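Cyclic di-GMP-binding protein XC_3703 (Xanthomonas campestris pv. campestris, PDB 5B7W) binds the second messenger cyclic di-GMP as an effector regulating virulence and biofilm formation; without the ligand it promotes binding of a LysR-type transcriptional regulator to its target genes. Local coordinates at residues V96-I100 and E151-Q155; G34-K38 and Q49-S53; M1-D5 and L138-I142. All blocks are in the same frame, centred on the assembly; numbering follows the deposited sequence.

Contact 1 of 3, residues V96-I100 and E151-Q155; sequences VKQGI and ELPLQ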
loop_
_atom_site.group_PDB
_atom_site.type_symbol
_atom_site.label_atom_id
_atom_site.label_comp_id
_atom_site.label_asym_id
_atom_site.label_seq_id
_atom_site.Cartn_x
_atom_site.Cartn_y
_atom_site.Cartn_z
ATOM N N VAL A 96 -4.659 -3.886 -2.634
ATOM C CA VAL A 96 -3.439 -3.601 -1.891
ATOM C C VAL A 96 -2.318 -3.387 -2.898
ATOM O O VAL A 96 -1.684 -4.346 -3.353
ATOM C CB VAL A 96 -3.103 -4.730 -0.900
ATOM C CG1 VAL A 96 -1.870 -4.373 -0.085
ATOM C CG2 VAL A 96 -4.289 -5.001 0.013
ATOM N N LYS A 97 -2.078 -2.129 -3.261
ATOM C CA LYS A 97 -1.110 -1.815 -4.305
ATOM C C LYS A 97 0.303 -2.156 -3.847
ATOM O O LYS A 97 0.715 -1.796 -2.739
ATOM C CB LYS A 97 -1.200 -0.339 -4.688
ATOM C CG LYS A 97 -2.534 0.072 -5.293
ATOM C CD LYS A 97 -2.587 1.573 -5.541
ATOM C CE LYS A 97 -2.298 2.362 -4.273
ATOM N NZ LYS A 97 -2.335 3.834 -4.506
ATOM N N GLN A 98 1.039 -2.864 -4.703
ATOM C CA GLN A 98 2.427 -3.230 -4.458
ATOM C C GLN A 98 3.204 -3.111 -5.760
ATOM O O GLN A 98 2.659 -3.322 -6.847
ATOM C CB GLN A 98 2.556 -4.657 -3.899
ATOM C CG GLN A 98 1.668 -4.946 -2.698
ATOM C CD GLN A 98 1.149 -6.369 -2.676
ATOM O OE1 GLN A 98 1.848 -7.294 -2.259
ATOM N NE2 GLN A 98 -0.087 -6.554 -3.131
ATOM N N GLY A 99 4.487 -2.774 -5.640
ATOM C CA GLY A 99 5.324 -2.586 -6.808
ATOM C C GLY A 99 5.147 -1.219 -7.433
ATOM O O GLY A 99 4.078 -0.614 -7.318
ATOM N N ILE A 100 6.183 -0.716 -8.096
ATOM C CA ILE A 100 6.148 0.605 -8.710
ATOM C C ILE A 100 5.981 0.423 -10.213
ATOM O O ILE A 100 6.918 0.017 -10.909
ATOM C CB ILE A 100 7.401 1.424 -8.374
ATOM C CG1 ILE A 100 7.539 1.574 -6.858
ATOM C CG2 ILE A 100 7.329 2.793 -9.031
ATOM C CD1 ILE A 100 8.789 2.309 -6.427
ATOM N N GLU A 151 1.433 8.763 -4.336
ATOM C CA GLU A 151 0.290 7.877 -4.153
ATOM C C GLU A 151 0.688 6.481 -3.694
ATOM O O GLU A 151 -0.158 5.580 -3.693
ATOM C CB GLU A 151 -0.509 7.783 -5.456
ATOM C CG GLU A 151 0.300 7.277 -6.641
ATOM C CD GLU A 151 -0.496 7.262 -7.929
ATOM O OE1 GLU A 151 -0.210 8.095 -8.815
ATOM O OE2 GLU A 151 -1.410 6.420 -8.055
ATOM N N LEU A 152 1.951 6.279 -3.314
ATOM C CA LEU A 152 2.430 4.972 -2.900
ATOM C C LEU A 152 3.370 5.064 -1.703
ATOM O O LEU A 152 4.214 5.969 -1.640
ATOM C CB LEU A 152 3.174 4.237 -4.024
ATOM C CG LEU A 152 2.421 3.237 -4.903
ATOM C CD1 LEU A 152 1.726 3.924 -6.058
ATOM C CD2 LEU A 152 3.347 2.140 -5.421
ATOM N N PRO A 153 3.256 4.127 -0.766
ATOM C CA PRO A 153 4.289 4.001 0.267
ATOM C C PRO A 153 5.599 3.534 -0.346
ATOM O O PRO A 153 5.625 2.649 -1.205
ATOM C CB PRO A 153 3.710 2.948 1.222
ATOM C CG PRO A 153 2.241 2.891 0.901
ATOM C CD PRO A 153 2.147 3.187 -0.559
ATOM N N LEU A 154 6.693 4.142 0.101
ATOM C CA LEU A 154 8.021 3.847 -0.417
ATOM C C LEU A 154 8.893 3.281 0.693
ATOM O O LEU A 154 8.920 3.821 1.804
ATOM C CB LEU A 154 8.678 5.097 -1.009
ATOM C CG LEU A 154 7.981 5.757 -2.201
ATOM C CD1 LEU A 154 8.803 6.930 -2.713
ATOM C CD2 LEU A 154 7.733 4.744 -3.308
ATOM N N GLN A 155 9.594 2.194 0.390
ATOM C CA GLN A 155 10.662 1.674 1.228
ATOM C C GLN A 155 11.947 1.626 0.412
ATOM O O GLN A 155 11.939 1.793 -0.811
ATOM C CB GLN A 155 10.321 0.285 1.783
ATOM C CG GLN A 155 8.972 0.200 2.477
ATOM C CD GLN A 155 7.863 -0.208 1.531
ATOM O OE1 GLN A 155 7.992 -1.185 0.791
ATOM N NE2 GLN A 155 6.767 0.540 1.545
#
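Lys97 reaches Glu151 through a first torsion that sets CG opposite its own carbonyl carbon (chi1 -63°) and a single bend further out, at chi3 (-55°). The extended links on both sides of that bend carry NZ to the backbone of 151-155. Ile100 starts the same way, with CG1 beside its backbone N, and its extended chi2 sends CD1 toward Leu154. The two loops lie at the junction of the two RRM-like domains of this YajQ-family protein. Residues 96-100 lead from strand 90-96 of domain II to helix 102-114 of domain I. Residues 151-155 lead into strand 155-160, an outer strand of the domain I sheet.

One direct hydrogen bond crosses the contact. Lys97 NZ gives it to Glu151 O at 2.9 Å, and the donor lies nearly in line with the C=O bond (162° at the oxygen). The Glu151 carboxylate is near but makes no salt bridge, with OE2 4.5 Å from Lys97 NZ. Its side chain is poorly ordered.

The rest is van der Waals contact. The apolar pair is Ile100 and Leu154, which cross at about a right angle. Their ends, Ile100 CD1 and Leu154 CD2, meet at 4.1 Å. Both also rest on Val6 of strand 3-7, in the domain I sheet. Leu152 points a methyl at the backbone of the other loop. Gly99 has a positive phi there, a conformation that glycine adopts readily. Its carbonyl oxygen, Gly99 O, lies 3.4 Å from Leu152 CD2.

Contact 2 of 3, residues G34-K38 and Q49-S53; sequences GVEAK and QSAPS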
loop_
_atom_site.group_PDB
_atom_site.type_symbol
_atom_site.label_atom_id
_atom_site.label_comp_id
_atom_site.label_asym_id
_atom_site.label_seq_id
_atom_site.Cartn_x
_atom_site.Cartn_y
_atom_site.Cartn_z
ATOM N N GLY A 34 -24.767 -11.318 14.473
ATOM C CA GLY A 34 -25.351 -12.182 13.462
ATOM C C GLY A 34 -25.393 -11.596 12.063
ATOM O O GLY A 34 -26.099 -12.108 11.188
ATOM N N VAL A 35 -24.643 -10.521 11.841
ATOM C CA VAL A 35 -24.644 -9.808 10.569
ATOM C C VAL A 35 -23.642 -10.472 9.639
ATOM O O VAL A 35 -22.485 -10.698 10.012
ATOM C CB VAL A 35 -24.310 -8.320 10.775
ATOM C CG1 VAL A 35 -23.870 -7.685 9.465
ATOM C CG2 VAL A 35 -25.508 -7.580 11.350
ATOM N N GLU A 36 -24.087 -10.790 8.427
ATOM C CA GLU A 36 -23.236 -11.451 7.441
ATOM C C GLU A 36 -22.288 -10.415 6.851
ATOM O O GLU A 36 -22.647 -9.668 5.939
ATOM C CB GLU A 36 -24.084 -12.121 6.367
ATOM C CG GLU A 36 -25.161 -13.033 6.935
ATOM C CD GLU A 36 -25.517 -14.172 6.002
ATOM O OE1 GLU A 36 -24.898 -14.277 4.923
ATOM O OE2 GLU A 36 -26.419 -14.964 6.351
ATOM N N ALA A 37 -21.068 -10.366 7.384
ATOM C CA ALA A 37 -20.043 -9.452 6.906
ATOM C C ALA A 37 -18.689 -10.127 7.058
ATOM O O ALA A 37 -18.481 -10.925 7.976
ATOM C CB ALA A 37 -20.069 -8.120 7.665
ATOM N N LYS A 38 -17.767 -9.800 6.155
ATOM C CA LYS A 38 -16.489 -10.497 6.128
ATOM C C LYS A 38 -15.481 -9.722 5.293
ATOM O O LYS A 38 -15.849 -8.976 4.381
ATOM C CB LYS A 38 -16.651 -11.915 5.566
ATOM C CG LYS A 38 -17.396 -11.956 4.239
ATOM C CD LYS A 38 -17.658 -13.379 3.773
ATOM C CE LYS A 38 -16.580 -13.854 2.814
ATOM N NZ LYS A 38 -16.955 -15.131 2.146
ATOM N N GLN A 49 -14.483 -6.545 0.720
ATOM C CA GLN A 49 -15.360 -6.226 1.835
ATOM C C GLN A 49 -16.805 -6.441 1.411
ATOM O O GLN A 49 -17.194 -6.081 0.297
ATOM C CB GLN A 49 -15.162 -4.780 2.300
ATOM C CG GLN A 49 -13.710 -4.343 2.403
ATOM C CD GLN A 49 -13.562 -2.968 3.030
ATOM O OE1 GLN A 49 -13.025 -2.829 4.129
ATOM N NE2 GLN A 49 -14.044 -1.946 2.335
ATOM N N SER A 50 -17.597 -7.034 2.301
ATOM C CA SER A 50 -18.998 -7.310 2.015
ATOM C C SER A 50 -19.812 -7.156 3.287
ATOM O O SER A 50 -19.432 -7.676 4.341
ATOM C CB SER A 50 -19.181 -8.718 1.434
ATOM O OG SER A 50 -18.717 -9.707 2.335
ATOM N N ALA A 51 -20.929 -6.439 3.191
ATOM C CA ALA A 51 -21.803 -6.199 4.312
ATOM C C ALA A 51 -23.210 -5.961 3.784
ATOM O O ALA A 51 -23.389 -5.774 2.566
ATOM C CB ALA A 51 -21.334 -5.002 5.152
ATOM N N PRO A 52 -24.224 -5.987 4.640
ATOM C CA PRO A 52 -25.587 -5.702 4.162
ATOM C C PRO A 52 -25.768 -4.303 3.594
ATOM O O PRO A 52 -26.566 -4.132 2.663
ATOM C CB PRO A 52 -26.448 -5.913 5.414
ATOM C CG PRO A 52 -25.689 -6.903 6.219
ATOM C CD PRO A 52 -24.236 -6.588 5.991
ATOM N N SER A 53 -25.065 -3.298 4.112
ATOM C CA SER A 53 -25.316 -1.917 3.724
ATOM C C SER A 53 -24.015 -1.196 3.399
ATOM O O SER A 53 -22.921 -1.633 3.766
ATOM C CB SER A 53 -26.067 -1.154 4.825
ATOM O OG SER A 53 -25.269 -1.015 5.987
HETATM O O HOH W 1 -16.098 -10.113 1.405
#
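Lys38 O is held by two donors, a weak bond from Ser50 N and a water at 3.2 Å from Lys38 O. The same water stands 2.8 Å from Ser50 OG, so it links the backbone of one strand to the side chain of the other. In return, Lys38 N bonds to Ser50 O at 3.3 Å. These two backbone bonds make Lys38 and Ser50 an antiparallel hydrogen-bonded pair, with both side chains on the same face of the sheet.

Ser50 OG sits between its backbone N and carbonyl carbon (chi1 60°). There it lies beside the Lys38 chain, 3.2 Å from Lys38 CG. The Lys38 chain then leads away from the other strand.

Beyond this pair the bonding gives way to closer backbone contact. Ala37 CA approaches Ser50 O at 3.2 Å in a CA-H...O contact. The methyls Ala37 CB and Ala51 CB meet at 4.2 Å. Next, Val35 CG1 lies against the Pro52 ring, 3.7 Å from Pro52 CD. Glu36 O comes to 3.5 Å from the same Pro52 CD.

Ala37 also touches Leu26 of helix 12-26, and Ala51 touches Val57 and Met60 of helix 54-70. The pairing joins the open ends of the hairpin formed by strands 38-42 and 46-51, at the edge of the four-stranded antiparallel sheet of the RRM-like domain II.

Contact 3 of 3, residues M1-D5 and L138-I142; sequences MPSFD and LQDAI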
loop_
_atom_site.group_PDB
_atom_site.type_symbol
_atom_site.label_atom_id
_atom_site.label_comp_id
_atom_site.label_asym_id
_atom_site.label_seq_id
_atom_site.Cartn_x
_atom_site.Cartn_y
_atom_site.Cartn_z
ATOM N N MET A 1 29.984 3.153 -8.015
ATOM C CA MET A 1 28.824 3.994 -7.746
ATOM C C MET A 1 27.806 3.253 -6.883
ATOM O O MET A 1 27.198 2.280 -7.333
ATOM C CB MET A 1 28.179 4.452 -9.057
ATOM C CG MET A 1 29.117 5.221 -9.978
ATOM S SD MET A 1 28.773 6.992 -10.037
ATOM C CE MET A 1 27.358 7.028 -11.134
ATOM N N PRO A 2 27.629 3.706 -5.643
ATOM C CA PRO A 2 26.666 3.055 -4.751
ATOM C C PRO A 2 25.241 3.203 -5.262
ATOM O O PRO A 2 24.909 4.145 -5.985
ATOM C CB PRO A 2 26.854 3.791 -3.417
ATOM C CG PRO A 2 28.184 4.473 -3.529
ATOM C CD PRO A 2 28.357 4.798 -4.976
ATOM N N SER A 3 24.392 2.255 -4.870
ATOM C CA SER A 3 23.016 2.248 -5.342
ATOM C C SER A 3 22.107 1.626 -4.292
ATOM O O SER A 3 22.556 0.925 -3.382
ATOM C CB SER A 3 22.882 1.491 -6.669
ATOM O OG SER A 3 23.116 0.106 -6.490
ATOM N N PHE A 4 20.814 1.900 -4.439
ATOM C CA PHE A 4 19.779 1.289 -3.619
ATOM C C PHE A 4 18.528 1.148 -4.474
ATOM O O PHE A 4 18.452 1.668 -5.589
ATOM C CB PHE A 4 19.496 2.110 -2.356
ATOM C CG PHE A 4 18.850 3.439 -2.628
ATOM C CD1 PHE A 4 19.619 4.547 -2.937
ATOM C CD2 PHE A 4 17.473 3.580 -2.571
ATOM C CE1 PHE A 4 19.028 5.770 -3.189
ATOM C CE2 PHE A 4 16.876 4.800 -2.822
ATOM C CZ PHE A 4 17.655 5.896 -3.134
ATOM N N ASP A 5 17.540 0.443 -3.936
ATOM C CA ASP A 5 16.280 0.210 -4.627
ATOM C C ASP A 5 15.152 0.945 -3.918
ATOM O O ASP A 5 15.021 0.858 -2.693
ATOM C CB ASP A 5 15.960 -1.284 -4.705
ATOM C CG ASP A 5 16.603 -1.956 -5.900
ATOM O OD1 ASP A 5 17.066 -1.236 -6.809
ATOM O OD2 ASP A 5 16.638 -3.202 -5.932
ATOM N N LEU A 138 22.572 9.708 -2.158
ATOM C CA LEU A 138 21.500 8.725 -2.072
ATOM C C LEU A 138 20.524 9.091 -0.962
ATOM O O LEU A 138 19.304 9.071 -1.163
ATOM C CB LEU A 138 22.085 7.328 -1.852
ATOM C CG LEU A 138 23.052 6.813 -2.923
ATOM C CD1 LEU A 138 23.601 5.449 -2.536
ATOM C CD2 LEU A 138 22.376 6.756 -4.286
ATOM N N GLN A 139 21.047 9.445 0.216
ATOM C CA GLN A 139 20.182 9.907 1.297
ATOM C C GLN A 139 19.439 11.173 0.897
ATOM O O GLN A 139 18.257 11.335 1.218
ATOM C CB GLN A 139 20.999 10.144 2.567
ATOM C CG GLN A 139 20.220 10.804 3.699
ATOM C CD GLN A 139 19.307 9.837 4.429
ATOM O OE1 GLN A 139 18.252 9.456 3.921
ATOM N NE2 GLN A 139 19.707 9.437 5.631
ATOM N N ASP A 140 20.118 12.085 0.192
ATOM C CA ASP A 140 19.439 13.258 -0.346
ATOM C C ASP A 140 18.271 12.850 -1.233
ATOM O O ASP A 140 17.212 13.489 -1.212
ATOM C CB ASP A 140 20.424 14.131 -1.122
ATOM C CG ASP A 140 21.199 15.075 -0.222
ATOM O OD1 ASP A 140 21.323 14.781 0.986
ATOM O OD2 ASP A 140 21.684 16.111 -0.724
ATOM N N ALA A 141 18.440 11.782 -2.015
ATOM C CA ALA A 141 17.315 11.242 -2.769
ATOM C C ALA A 141 16.317 10.555 -1.845
ATOM O O ALA A 141 15.103 10.731 -1.995
ATOM C CB ALA A 141 17.815 10.275 -3.841
ATOM N N ILE A 142 16.812 9.782 -0.875
ATOM C CA ILE A 142 15.927 9.088 0.058
ATOM C C ILE A 142 15.137 10.090 0.890
ATOM O O ILE A 142 13.916 9.967 1.047
ATOM C CB ILE A 142 16.735 8.127 0.950
ATOM C CG1 ILE A 142 17.248 6.941 0.131
ATOM C CG2 ILE A 142 15.891 7.641 2.115
ATOM C CD1 ILE A 142 18.007 5.918 0.947
#
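Face contact comes first: Ile142 lies over one face of the Phe4 ring. Its CG1 is 3.9 Å from the Phe4 ring centroid and 30° off the ring normal, a CH-pi contact. The nearest ring atom to Ile142 CG1 is Phe4 CZ, at 3.5 Å. Ile142 CD1 stands over the centre of the same face.

Edge contact is made by Leu138 and Ala141. Leu138 CD2 lies in the ring plane, 3.7 Å from Phe4 CE1. Ala141 CB is a looser neighbour, 4.4 Å from Phe4 CZ. The side chain of Phe4 leaves the strand toward the helix, and chi1 68° sets CG between the backbone N and the carbonyl carbon.

This is the helix-on-sheet packing of the RRM-like domain I. The 138-142 part of helix 135-146 runs at 24° to the 3-5 part of strand 3-7, the axes of these parts 10.0 Å apart at closest approach. Phe4 also meets the ring of Phe159 on the neighbouring strand.

Aliphatic contact continues toward the N terminus. The other Leu138 methyl, CD1, touches Pro2 CB at 3.8 Å. Leu138 lies beside Arg135 and Pro2 beside Asp161, two residues that, by similarity, probably bind cyclic di-GMP.

The chain opens with strand 3-7 of domain I, whose partner in contact 3 comes only at helix 135-146. Everything between them, including all of domain II, lies within the loop closed by contact 3. Contact 2 is nested inside it and closes a short hairpin, 34-38 with 49-53, at the far end of domain II. Its centre is 46 Å from that of contact 3. Contact 1 opens later, at 96-100, and closes at 151-155. Its segments alternate with those of contact 3, so these two loops cross. Contact 1 ties the stretch leaving domain II to the loop before the last domain I strand. Contact 3 ties the first domain I strand to helix 135-146.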